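Local coordinates for 457aa long hypothetical protein (Pyrococcus horikoshii, PDB 2CSU) that is of unknown function but joins a Rossmann-type CoA-binding domain to two further domains of the succinyl-CoA ligase superfamily, at residues A[159-162]-A[163-167]; A[220-223]-A[224-228]; A[274-277]-A[278-282]; A[391-394]-A[395-399]; A[421-425]-A[426-430]. One frame throughout, in Å; residues are numbered along the deposited sequence.

In the fold
Along the chain the five local contacts follow one another in series, each within one helix or at its end. Contacts 1, 2 and 3 lie in the flavodoxin-like domain of the succinyl-CoA ligase type, contacts 4 and 5 in the ligase-CoA domain. Contacts 1 and 3, with centres 14 Å apart, touch where helix 159-171 packs on helix 276-283, so that two helices of one domain meet beside the subunit interface. Contact 2, on helix 216-229, stands apart, its centre 20 Å from that of contact 3. Contacts 4 and 5, centres 11 Å apart, join neighbouring elements of the ligase-CoA domain, helix 388-400 and the end of helix 417-424. Between the domains, contacts 3 and 5 come within about 6 Å at their nearest atoms without touching.

Contact 1 of 5, residues A[159-162]-A[163-167]; sequences GALG and AGIVY
Leu161 and Ile165 meet one turn apart on helix 159-171, the crossover helix of a beta-alpha-beta unit between strands 152-156 and 175-181. Here lies the close packing: Ile165 CD1 comes within 3.5 Å of Leu161 CG, the two side chains crossing obliquely. Leu161 CG stands anti to the backbone N (chi1 -176°), which brings CG and the branched end across the tip of Ile165, at CD1. Ile165 CG1 also rests 3.3 Å from Leu161 O, the carbonyl that accepts Ile165 N at 2.9 Å. Ile276 of helix 276-283 covers both side chains.

Contact is looser on the side of Gly159 and Ala160, both partly exposed. Ala160 CB turns from the following turn and approaches none of it closer than 6.0 Å, packing instead on Ala302 of the second subunit. The turns are joined there mainly by backbone bonds, Ala163 N to Gly159 O at 3.0 Å and 169°, and Gly164 N to Ala160 O. One turn on, Gly162 O accepts Val166 N, and Val166 CG2 sits 3.3 Å from that oxygen. Below the Tyr167 ring, Ala163 O lies over the centre of one face, 3.1 Å from its plane.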
loop_
_atom_site.group_PDB
_atom_site.type_symbol
_atom_site.label_atom_id
_atom_site.label_comp_id
_atom_site.label_asym_id
_atom_site.label_seq_id
_atom_site.Cartn_x
_atom_site.Cartn_y
_atom_site.Cartn_z
ATOM N N GLY A 159 -19.802 -5.267 -4.472
ATOM C CA GLY A 159 -20.075 -4.425 -3.323
ATOM C C GLY A 159 -19.074 -4.564 -2.191
ATOM O O GLY A 159 -18.739 -3.570 -1.544
ATOM N N ALA A 160 -18.602 -5.782 -1.941
ATOM C CA ALA A 160 -17.644 -6.017 -0.862
ATOM C C ALA A 160 -16.320 -5.350 -1.208
ATOM O O ALA A 160 -15.680 -4.735 -0.354
ATOM C CB ALA A 160 -17.445 -7.509 -0.649
ATOM N N LEU A 161 -15.900 -5.482 -2.462
ATOM C CA LEU A 161 -14.667 -4.838 -2.885
ATOM C C LEU A 161 -14.876 -3.322 -2.792
ATOM O O LEU A 161 -13.984 -2.589 -2.389
ATOM C CB LEU A 161 -14.312 -5.209 -4.322
ATOM C CG LEU A 161 -12.972 -4.583 -4.682
ATOM C CD1 LEU A 161 -11.895 -5.189 -3.763
ATOM C CD2 LEU A 161 -12.646 -4.821 -6.151
ATOM N N GLY A 162 -16.057 -2.861 -3.176
ATOM C CA GLY A 162 -16.349 -1.443 -3.089
ATOM C C GLY A 162 -16.100 -0.906 -1.682
ATOM O O GLY A 162 -15.334 0.034 -1.500
ATOM N N ALA A 163 -16.732 -1.504 -0.679
ATOM C CA ALA A 163 -16.536 -1.065 0.699
ATOM C C ALA A 163 -15.064 -1.099 1.120
ATOM O O ALA A 163 -14.549 -0.151 1.727
ATOM C CB ALA A 163 -17.359 -1.931 1.639
ATOM N N GLY A 164 -14.388 -2.197 0.799
ATOM C CA GLY A 164 -12.995 -2.337 1.168
ATOM C C GLY A 164 -12.099 -1.276 0.557
ATOM O O GLY A 164 -11.123 -0.849 1.168
ATOM N N ILE A 165 -12.425 -0.862 -0.657
ATOM C CA ILE A 165 -11.648 0.150 -1.342
ATOM C C ILE A 165 -11.947 1.508 -0.699
ATOM O O ILE A 165 -11.047 2.303 -0.479
ATOM C CB ILE A 165 -11.951 0.117 -2.881
ATOM C CG1 ILE A 165 -11.239 -1.096 -3.491
ATOM C CG2 ILE A 165 -11.475 1.389 -3.571
ATOM C CD1 ILE A 165 -11.544 -1.356 -4.960
ATOM N N VAL A 166 -13.209 1.756 -0.362
ATOM C CA VAL A 166 -13.567 3.006 0.295
ATOM C C VAL A 166 -12.747 3.137 1.580
ATOM O O VAL A 166 -12.147 4.183 1.836
ATOM C CB VAL A 166 -15.077 3.047 0.610
ATOM C CG1 VAL A 166 -15.405 4.206 1.537
ATOM C CG2 VAL A 166 -15.864 3.193 -0.682
ATOM N N TYR A 167 -12.689 2.076 2.379
ATOM C CA TYR A 167 -11.912 2.126 3.618
ATOM C C TYR A 167 -10.451 2.328 3.300
ATOM O O TYR A 167 -9.738 3.021 4.024
ATOM C CB TYR A 167 -12.054 0.837 4.439
ATOM C CG TYR A 167 -13.485 0.423 4.685
ATOM C CD1 TYR A 167 -14.513 1.367 4.672
ATOM C CD2 TYR A 167 -13.817 -0.915 4.920
ATOM C CE1 TYR A 167 -15.832 0.998 4.878
ATOM C CE2 TYR A 167 -15.143 -1.293 5.132
ATOM C CZ TYR A 167 -16.139 -0.329 5.107
ATOM O OH TYR A 167 -17.448 -0.684 5.296
#

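Contact 2 of 5, residues A[220-223]-A[224-228]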
loop_
_atom_site.group_PDB
_atom_site.type_symbol
_atom_site.label_atom_id
_atom_site.label_comp_id
_atom_site.label_asym_id
_atom_site.label_seq_id
_atom_site.Cartn_x
_atom_site.Cartn_y
_atom_site.Cartn_z
HETATM N N MSE A 220 -18.583 -0.835 -25.355
HETATM C CA MSE A 220 -17.429 -0.403 -26.129
HETATM C C MSE A 220 -17.652 0.882 -26.928
HETATM O O MSE A 220 -16.782 1.753 -26.959
HETATM C CB MSE A 220 -16.961 -1.529 -27.058
HETATM C CG MSE A 220 -16.162 -2.624 -26.347
HETATM SE SE MSE A 220 -15.412 -2.078 -24.781
HETATM C CE MSE A 220 -15.124 -3.606 -24.001
ATOM N N GLU A 221 -18.813 1.014 -27.558
ATOM C CA GLU A 221 -19.083 2.207 -28.345
ATOM C C GLU A 221 -19.279 3.433 -27.458
ATOM O O GLU A 221 -18.933 4.542 -27.846
ATOM C CB GLU A 221 -20.301 1.997 -29.249
ATOM C CG GLU A 221 -20.498 3.120 -30.266
ATOM C CD GLU A 221 -19.254 3.377 -31.127
ATOM O OE1 GLU A 221 -18.810 2.453 -31.853
ATOM O OE2 GLU A 221 -18.721 4.513 -31.077
ATOM N N VAL A 222 -19.840 3.236 -26.269
ATOM C CA VAL A 222 -20.021 4.347 -25.337
ATOM C C VAL A 222 -18.629 4.730 -24.816
ATOM O O VAL A 222 -18.278 5.901 -24.747
ATOM C CB VAL A 222 -20.938 3.945 -24.149
ATOM C CG1 VAL A 222 -20.648 4.816 -22.942
ATOM C CG2 VAL A 222 -22.412 4.098 -24.552
ATOM N N ALA A 223 -17.838 3.727 -24.464
ATOM C CA ALA A 223 -16.489 3.959 -23.958
ATOM C C ALA A 223 -15.626 4.688 -24.980
ATOM O O ALA A 223 -14.880 5.604 -24.628
ATOM C CB ALA A 223 -15.831 2.629 -23.582
ATOM N N LYS A 224 -15.731 4.282 -26.245
ATOM C CA LYS A 224 -14.987 4.894 -27.333
ATOM C C LYS A 224 -15.223 6.397 -27.367
ATOM O O LYS A 224 -14.314 7.190 -27.573
ATOM C CB LYS A 224 -15.456 4.264 -28.646
ATOM C CG LYS A 224 -14.300 4.032 -29.623
ATOM C CD LYS A 224 -14.787 3.787 -31.052
ATOM C CE LYS A 224 -14.252 2.474 -31.636
ATOM N NZ LYS A 224 -15.082 2.070 -32.769
ATOM N N ARG A 225 -16.484 6.779 -27.202
ATOM C CA ARG A 225 -16.819 8.201 -27.231
ATOM C C ARG A 225 -16.363 8.922 -25.955
ATOM O O ARG A 225 -15.666 9.932 -25.988
ATOM C CB ARG A 225 -18.337 8.321 -27.383
ATOM C CG ARG A 225 -18.786 8.317 -28.844
ATOM C CD ARG A 225 -20.260 8.708 -28.995
ATOM N NE ARG A 225 -21.137 7.626 -28.539
ATOM C CZ ARG A 225 -21.704 7.788 -27.334
ATOM N NH1 ARG A 225 -21.468 8.886 -26.632
ATOM N NH2 ARG A 225 -22.528 6.848 -26.856
ATOM N N VAL A 226 -16.815 8.395 -24.799
ATOM C CA VAL A 226 -16.479 9.037 -23.533
ATOM C C VAL A 226 -14.959 9.194 -23.343
ATOM O O VAL A 226 -14.467 10.196 -22.844
ATOM C CB VAL A 226 -17.068 8.209 -22.389
ATOM C CG1 VAL A 226 -16.779 8.887 -21.050
ATOM C CG2 VAL A 226 -18.571 8.060 -22.567
ATOM N N THR A 227 -14.219 8.131 -23.725
ATOM C CA THR A 227 -12.775 8.154 -23.514
ATOM C C THR A 227 -12.098 9.273 -24.293
ATOM O O THR A 227 -10.895 9.485 -24.220
ATOM C CB THR A 227 -12.206 6.805 -23.952
ATOM O OG1 THR A 227 -10.859 6.700 -23.494
ATOM C CG2 THR A 227 -12.212 6.726 -25.477
ATOM N N LYS A 228 -12.904 9.982 -25.097
ATOM C CA LYS A 228 -12.353 11.128 -25.771
ATOM C C LYS A 228 -12.421 12.386 -24.887
ATOM O O LYS A 228 -11.538 13.237 -24.915
ATOM C CB LYS A 228 -13.069 11.264 -27.116
ATOM C CG LYS A 228 -12.588 10.155 -28.071
ATOM C CD LYS A 228 -13.081 10.322 -29.511
ATOM C CE LYS A 228 -12.457 9.299 -30.470
ATOM N NZ LYS A 228 -13.364 9.046 -31.589
#
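Met220 O accepts the backbone N of Lys224 at 2.8 Å, with an N-H...O angle of 155°, and Ser268 OG adds a weak second bond to the same oxygen. Residue 220 is selenomethionine, whose side chain packs on Ala264 and Phe265 of helix 258-267. The next helical step is slacker: Arg225 N reaches Glu221 O only weakly. Val226 N then meets Val222 O at 2.9 Å in a nearly straight bond (174°).

Side chains divide by face. On the buried one, Val222 and Val226 lie side by side and point the same way, CG1 of the first 3.9 Å from CG2 of the second; Met194 and Ala198 pack on them. On the exposed one, Glu221 OE1 faces Lys224 NZ across 3.9 Å, a long salt bridge that can hold the two ends only loosely. Arg225 bends at CG-CD (chi3 -73°), which folds its chain back along the helix and lays one guanidinium face over Val222 CA. Its NH2 comes within 3.6 Å of Val222 CG2, so the valine borders a charged group as well as an apolar one; Glu195 is a weak ionic partner of that NH2. Thr227, further along the helix, has its N bonded to Ala223 O and its OG1 to Gly269 O. This split between apolar and charged faces is that of an amphipathic crossover helix, here linking strands 205-210 and 232-236 in a beta-alpha-beta unit.

Contact 3 of 5, residues A[274-277]-A[278-282]; sequences NTID and EMLSM
Asn274 N donates to Glu278 OE1 just before the N-cap of helix 276-283, over 2.9 Å and at an N-H...O angle of 170°. The donor comes from above the carboxylate plane, 49° out of it. The Asn274 amide stands near the same oxygen, its plane turned 69° from that of the carboxylate.

Thr275 is the N-cap. Its OG1 sits between the backbone N and the carbonyl carbon (chi1 73°), which aims it at Glu278 N, 3.0 Å away. Glu278 OE1 accepts from Asn274 N, one residue before the N-cap residue whose N-H a capping box would use, but the bond likewise ties the glutamate across the start of the helix. Glu278 CG touches Thr275 OG1 on the way, at 3.1 Å.

Ile276 begins the helix proper and is buried. Its CG2 lies 3.8 Å from Leu280 CD1, the two chains side by side and pointing alike, and its O accepts Leu280 N.

The Asp277 carboxylate has its partners outside the segment: salt bridges of OD1 with Lys168 NZ and of OD2 with Arg433 NH1 of the second subunit, so the capped end also takes part in the dimer contact. These two cations probably favour the charged carboxylate. The Asp277 carbonyl points along the helix, and its O accepts Ser281 N at 2.8 Å.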
loop_
_atom_site.group_PDB
_atom_site.type_symbol
_atom_site.label_atom_id
_atom_site.label_comp_id
_atom_site.label_asym_id
_atom_site.label_seq_id
_atom_site.Cartn_x
_atom_site.Cartn_y
_atom_site.Cartn_z
ATOM N N ASN A 274 -4.322 -3.752 -13.443
ATOM C CA ASN A 274 -4.315 -5.158 -13.067
ATOM C C ASN A 274 -4.434 -5.337 -11.566
ATOM O O ASN A 274 -4.524 -6.465 -11.092
ATOM C CB ASN A 274 -3.058 -5.842 -13.579
ATOM C CG ASN A 274 -2.773 -5.502 -15.024
ATOM O OD1 ASN A 274 -3.578 -5.800 -15.918
ATOM N ND2 ASN A 274 -1.633 -4.859 -15.265
ATOM N N THR A 275 -4.410 -4.227 -10.824
ATOM C CA THR A 275 -4.579 -4.273 -9.372
ATOM C C THR A 275 -5.419 -3.085 -8.906
ATOM O O THR A 275 -5.638 -2.120 -9.650
ATOM C CB THR A 275 -3.244 -4.211 -8.584
ATOM O OG1 THR A 275 -2.718 -2.883 -8.643
ATOM C CG2 THR A 275 -2.219 -5.209 -9.139
ATOM N N ILE A 276 -5.891 -3.170 -7.669
ATOM C CA ILE A 276 -6.679 -2.117 -7.068
ATOM C C ILE A 276 -5.847 -0.842 -7.110
ATOM O O ILE A 276 -6.265 0.168 -7.686
ATOM C CB ILE A 276 -7.031 -2.498 -5.604
ATOM C CG1 ILE A 276 -8.035 -3.652 -5.614
ATOM C CG2 ILE A 276 -7.628 -1.301 -4.851
ATOM C CD1 ILE A 276 -8.153 -4.389 -4.259
ATOM N N ASP A 277 -4.648 -0.912 -6.536
ATOM C CA ASP A 277 -3.750 0.228 -6.486
ATOM C C ASP A 277 -3.462 0.871 -7.830
ATOM O O ASP A 277 -3.377 2.095 -7.916
ATOM C CB ASP A 277 -2.448 -0.150 -5.767
ATOM C CG ASP A 277 -2.524 0.125 -4.267
ATOM O OD1 ASP A 277 -2.663 1.307 -3.907
ATOM O OD2 ASP A 277 -2.458 -0.817 -3.452
ATOM N N GLU A 278 -3.333 0.067 -8.882
ATOM C CA GLU A 278 -3.084 0.624 -10.201
ATOM C C GLU A 278 -4.307 1.385 -10.670
ATOM O O GLU A 278 -4.190 2.480 -11.213
ATOM C CB GLU A 278 -2.764 -0.477 -11.222
ATOM C CG GLU A 278 -1.469 -1.235 -10.957
ATOM C CD GLU A 278 -1.114 -2.190 -12.097
ATOM O OE1 GLU A 278 -1.885 -2.273 -13.086
ATOM O OE2 GLU A 278 -0.061 -2.859 -12.001
HETATM N N MSE A 279 -5.478 0.782 -10.483
HETATM C CA MSE A 279 -6.748 1.391 -10.883
HETATM C C MSE A 279 -6.879 2.774 -10.230
HETATM O O MSE A 279 -7.178 3.763 -10.895
HETATM C CB MSE A 279 -7.937 0.493 -10.450
HETATM C CG MSE A 279 -9.353 1.019 -10.843
HETATM SE SE MSE A 279 -10.794 0.204 -10.046
HETATM C CE MSE A 279 -10.516 0.719 -8.337
ATOM N N LEU A 280 -6.658 2.822 -8.923
ATOM C CA LEU A 280 -6.751 4.063 -8.166
ATOM C C LEU A 280 -5.648 5.043 -8.517
ATOM O O LEU A 280 -5.897 6.239 -8.646
ATOM C CB LEU A 280 -6.681 3.768 -6.671
ATOM C CG LEU A 280 -7.826 2.950 -6.067
ATOM C CD1 LEU A 280 -7.445 2.514 -4.672
ATOM C CD2 LEU A 280 -9.102 3.774 -6.052
ATOM N N SER A 281 -4.423 4.535 -8.660
ATOM C CA SER A 281 -3.287 5.389 -8.966
ATOM C C SER A 281 -3.438 6.030 -10.337
ATOM O O SER A 281 -3.115 7.212 -10.522
ATOM C CB SER A 281 -1.983 4.590 -8.906
ATOM O OG SER A 281 -1.837 3.896 -7.672
HETATM N N MSE A 282 -3.957 5.253 -11.284
HETATM C CA MSE A 282 -4.080 5.735 -12.654
HETATM C C MSE A 282 -5.231 6.732 -12.806
HETATM O O MSE A 282 -5.211 7.635 -13.630
HETATM C CB MSE A 282 -4.330 4.530 -13.564
HETATM C CG MSE A 282 -3.051 3.745 -13.863
HETATM SE SE MSE A 282 -3.386 2.179 -14.680
HETATM C CE MSE A 282 -4.359 2.819 -16.051
#

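Contact 4 of 5, residues A[391-394]-A[395-399]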
loop_
_atom_site.group_PDB
_atom_site.type_symbol
_atom_site.label_atom_id
_atom_site.label_comp_id
_atom_site.label_asym_id
_atom_site.label_seq_id
_atom_site.Cartn_x
_atom_site.Cartn_y
_atom_site.Cartn_z
ATOM N N GLU A 391 6.232 22.141 -0.183
ATOM C CA GLU A 391 5.972 23.561 -0.406
ATOM C C GLU A 391 6.798 24.005 -1.594
ATOM O O GLU A 391 6.295 24.663 -2.500
ATOM C CB GLU A 391 6.348 24.376 0.835
ATOM C CG GLU A 391 5.426 24.122 2.020
ATOM C CD GLU A 391 6.037 24.548 3.336
ATOM O OE1 GLU A 391 5.485 24.166 4.391
ATOM O OE2 GLU A 391 7.067 25.261 3.315
ATOM N N GLY A 392 8.073 23.626 -1.593
ATOM C CA GLY A 392 8.942 23.982 -2.702
ATOM C C GLY A 392 8.421 23.492 -4.046
ATOM O O GLY A 392 8.605 24.161 -5.061
ATOM N N ILE A 393 7.776 22.330 -4.068
ATOM C CA ILE A 393 7.230 21.783 -5.317
ATOM C C ILE A 393 6.062 22.656 -5.760
ATOM O O ILE A 393 5.966 23.101 -6.912
ATOM C CB ILE A 393 6.646 20.351 -5.125
ATOM C CG1 ILE A 393 7.741 19.359 -4.725
ATOM C CG2 ILE A 393 5.929 19.914 -6.406
ATOM C CD1 ILE A 393 8.791 19.198 -5.734
ATOM N N ILE A 394 5.158 22.846 -4.811
ATOM C CA ILE A 394 3.951 23.625 -4.993
ATOM C C ILE A 394 4.260 25.037 -5.473
ATOM O O ILE A 394 3.707 25.506 -6.467
ATOM C CB ILE A 394 3.169 23.663 -3.664
ATOM C CG1 ILE A 394 2.657 22.252 -3.348
ATOM C CG2 ILE A 394 2.059 24.698 -3.728
ATOM C CD1 ILE A 394 1.867 22.133 -2.069
ATOM N N ARG A 395 5.162 25.704 -4.770
ATOM C CA ARG A 395 5.539 27.064 -5.126
ATOM C C ARG A 395 6.047 27.143 -6.573
ATOM O O ARG A 395 5.733 28.089 -7.301
ATOM C CB ARG A 395 6.608 27.554 -4.147
ATOM C CG ARG A 395 7.016 28.999 -4.309
ATOM C CD ARG A 395 8.233 29.281 -3.464
ATOM N NE ARG A 395 8.941 30.467 -3.927
ATOM C CZ ARG A 395 10.200 30.741 -3.611
ATOM N NH1 ARG A 395 10.883 29.909 -2.830
ATOM N NH2 ARG A 395 10.779 31.835 -4.084
ATOM N N ALA A 396 6.822 26.144 -6.998
ATOM C CA ALA A 396 7.354 26.129 -8.362
ATOM C C ALA A 396 6.256 25.948 -9.411
ATOM O O ALA A 396 6.187 26.712 -10.373
ATOM C CB ALA A 396 8.409 25.029 -8.509
ATOM N N VAL A 397 5.404 24.939 -9.237
ATOM C CA VAL A 397 4.319 24.695 -10.194
ATOM C C VAL A 397 3.469 25.954 -10.342
ATOM O O VAL A 397 3.106 26.362 -11.454
ATOM C CB VAL A 397 3.395 23.532 -9.727
ATOM C CG1 VAL A 397 2.199 23.399 -10.678
ATOM C CG2 VAL A 397 4.182 22.214 -9.672
ATOM N N LYS A 398 3.158 26.570 -9.207
ATOM C CA LYS A 398 2.340 27.780 -9.206
ATOM C C LYS A 398 3.017 28.951 -9.934
ATOM O O LYS A 398 2.393 29.939 -10.297
ATOM C CB LYS A 398 2.068 28.169 -7.751
ATOM C CG LYS A 398 0.960 29.213 -7.631
ATOM C CD LYS A 398 1.043 30.005 -6.321
ATOM C CE LYS A 398 -0.282 30.686 -5.956
ATOM N NZ LYS A 398 -0.532 30.531 -4.527
ATOM N N GLU A 399 4.350 28.842 -10.105
ATOM C CA GLU A 399 5.059 29.975 -10.687
ATOM C C GLU A 399 5.149 29.862 -12.213
ATOM O O GLU A 399 4.646 30.699 -12.952
ATOM C CB GLU A 399 6.460 30.030 -10.073
ATOM C CG GLU A 399 6.808 31.423 -9.548
ATOM C CD GLU A 399 8.310 31.595 -9.529
ATOM O OE1 GLU A 399 8.935 31.383 -10.556
ATOM O OE2 GLU A 399 8.844 31.949 -8.482
#
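Ile394 and Arg395 give up the most surface here, followed by Ile393, and each is tied to the neighbouring turn of helix 388-400 mainly through main-chain atoms. Ile394 O takes the N-H of Lys398 at 3.0 Å, and Lys398 CB leans on the same oxygen.

Arg395 N gives the shortest bond, 2.7 Å to Glu391 O at an N-H...O angle of 174°, with Arg395 CB 3.3 Å from that oxygen. CG anti to the backbone N (chi1 -175°) and an extended chain then carry the guanidinium off this stretch, to a cation-pi contact with Tyr357.

Ile393 holds Val397 through the backbone, O to N at 3.0 Å, while its CG2 stays 4.4 Å from Val397 CG2, so the apolar touch is light. Val397 CG2 instead lies 3.4 Å from Ile393 O. The bond from Ala396 N to Gly392 O is longer, at 3.3 Å, and comes in 41° out of the carbonyl plane.

The helix crosses between strands 371-377 and 406-411: Ile393, Ala396 and Val397 pack on helix 353-365, whereas Glu391 and Ile394 meet helix 417-424.

Contact 5 of 5, residues A[421-425]-A[426-430]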
loop_
_atom_site.group_PDB
_atom_site.type_symbol
_atom_site.label_atom_id
_atom_site.label_comp_id
_atom_site.label_asym_id
_atom_site.label_seq_id
_atom_site.Cartn_x
_atom_site.Cartn_y
_atom_site.Cartn_z
ATOM N N GLU A 421 -0.736 15.441 2.293
ATOM C CA GLU A 421 -1.979 16.182 2.479
ATOM C C GLU A 421 -1.879 17.537 1.797
ATOM O O GLU A 421 -2.794 17.952 1.083
ATOM C CB GLU A 421 -2.288 16.346 3.979
ATOM C CG GLU A 421 -2.909 15.095 4.618
ATOM C CD GLU A 421 -3.067 15.178 6.140
ATOM O OE1 GLU A 421 -3.522 14.175 6.744
ATOM O OE2 GLU A 421 -2.746 16.231 6.732
ATOM N N LEU A 422 -0.749 18.209 1.989
ATOM C CA LEU A 422 -0.520 19.522 1.395
ATOM C C LEU A 422 -0.425 19.477 -0.128
ATOM O O LEU A 422 -0.904 20.383 -0.810
ATOM C CB LEU A 422 0.750 20.144 1.979
ATOM C CG LEU A 422 1.145 21.536 1.469
ATOM C CD1 LEU A 422 0.041 22.562 1.761
ATOM C CD2 LEU A 422 2.441 21.955 2.143
ATOM N N LEU A 423 0.217 18.441 -0.665
ATOM C CA LEU A 423 0.324 18.307 -2.118
ATOM C C LEU A 423 -1.063 17.990 -2.682
ATOM O O LEU A 423 -1.525 18.636 -3.628
ATOM C CB LEU A 423 1.301 17.186 -2.485
ATOM C CG LEU A 423 2.763 17.431 -2.104
ATOM C CD1 LEU A 423 3.521 16.120 -2.018
ATOM C CD2 LEU A 423 3.393 18.364 -3.125
ATOM N N GLU A 424 -1.723 16.997 -2.092
ATOM C CA GLU A 424 -3.059 16.696 -2.595
ATOM C C GLU A 424 -3.990 17.909 -2.510
ATOM O O GLU A 424 -4.903 18.088 -3.305
ATOM C CB GLU A 424 -3.629 15.540 -1.773
ATOM C CG GLU A 424 -2.761 14.283 -1.865
ATOM C CD GLU A 424 -3.140 13.501 -3.102
ATOM O OE1 GLU A 424 -4.189 13.772 -3.670
ATOM O OE2 GLU A 424 -2.379 12.614 -3.486
ATOM N N LYS A 425 -3.755 18.741 -1.478
ATOM C CA LYS A 425 -4.596 19.919 -1.295
ATOM C C LYS A 425 -4.383 20.948 -2.409
ATOM O O LYS A 425 -5.109 21.926 -2.545
ATOM C CB LYS A 425 -4.258 20.544 0.061
ATOM C CG LYS A 425 -4.868 21.936 0.231
ATOM C CD LYS A 425 -4.110 22.780 1.261
ATOM C CE LYS A 425 -4.895 22.967 2.563
ATOM N NZ LYS A 425 -4.466 24.201 3.223
ATOM N N ASN A 426 -3.319 20.722 -3.201
ATOM C CA ASN A 426 -3.027 21.643 -4.292
ATOM C C ASN A 426 -3.171 20.969 -5.661
ATOM O O ASN A 426 -2.646 21.420 -6.669
ATOM C CB ASN A 426 -1.600 22.168 -4.111
ATOM C CG ASN A 426 -1.592 23.276 -3.088
ATOM O OD1 ASN A 426 -1.586 24.460 -3.413
ATOM N ND2 ASN A 426 -1.568 22.866 -1.808
ATOM N N GLY A 427 -3.880 19.823 -5.664
ATOM C CA GLY A 427 -4.111 19.120 -6.923
ATOM C C GLY A 427 -2.871 18.347 -7.384
ATOM O O GLY A 427 -2.804 17.835 -8.494
ATOM N N ILE A 428 -1.879 18.058 -6.551
ATOM C CA ILE A 428 -0.779 17.193 -6.963
ATOM C C ILE A 428 -0.934 15.776 -6.439
ATOM O O ILE A 428 -0.750 15.530 -5.244
ATOM C CB ILE A 428 0.573 17.728 -6.450
ATOM C CG1 ILE A 428 0.877 19.082 -7.095
ATOM C CG2 ILE A 428 1.672 16.706 -6.721
ATOM C CD1 ILE A 428 2.214 19.678 -6.656
ATOM N N PRO A 429 -1.263 14.820 -7.327
ATOM C CA PRO A 429 -1.428 13.422 -6.902
ATOM C C PRO A 429 -0.123 12.978 -6.245
ATOM O O PRO A 429 0.952 13.160 -6.811
ATOM C CB PRO A 429 -1.692 12.681 -8.220
ATOM C CG PRO A 429 -2.291 13.733 -9.097
ATOM C CD PRO A 429 -1.452 14.951 -8.780
ATOM N N THR A 430 -0.215 12.402 -5.056
ATOM C CA THR A 430 0.976 11.963 -4.346
ATOM C C THR A 430 0.942 10.484 -4.031
ATOM O O THR A 430 -0.008 9.971 -3.427
ATOM C CB THR A 430 1.172 12.781 -3.063
ATOM O OG1 THR A 430 1.477 14.134 -3.426
ATOM C CG2 THR A 430 2.323 12.213 -2.213
#
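A Schellman motif ends helix 417-424, with Gly427 as its C-prime residue at positive phi (77°), a backbone shape that favours glycine. Its two defining bonds are Ile428 N to Leu423 O at 3.0 Å and Gly427 N to Glu424 O at 3.1 Å, the latter closing a type I turn from Glu424 to Gly427. Leu423 O is gripped twice, since Asn426 N (2.8 Å) and Ile428 N approach from opposite faces of the carbonyl plane.

Side chains complete the cap. Asn426 ND2 donates to Leu422 O at 2.8 Å, with the oxygen close to the amide plane (14° out), which fixes how the amide is turned. Leu423 CD2 meets Ile428 CD1 at 3.9 Å, an apolar touch bridging the turn. Glu424 bends at CB-CG (chi2 -85°), bringing OE2 to Thr430 N, 2.7 Å off and above the carboxylate plane. Arg284 pairs with the same OE2, so two donors hold that oxygen. Thr430 OG1 bonds Ile428 O and also packs against Leu423 CB at 3.2 Å.

Beyond the turn the chain enters strand 430-431, parallel to strand 406-411, whose Ala408 bonds to the Pro429 backbone; Leu423 packs on that strand through Ala408 and Phe410, and helix 388-400 flanks Leu422 and Ile428.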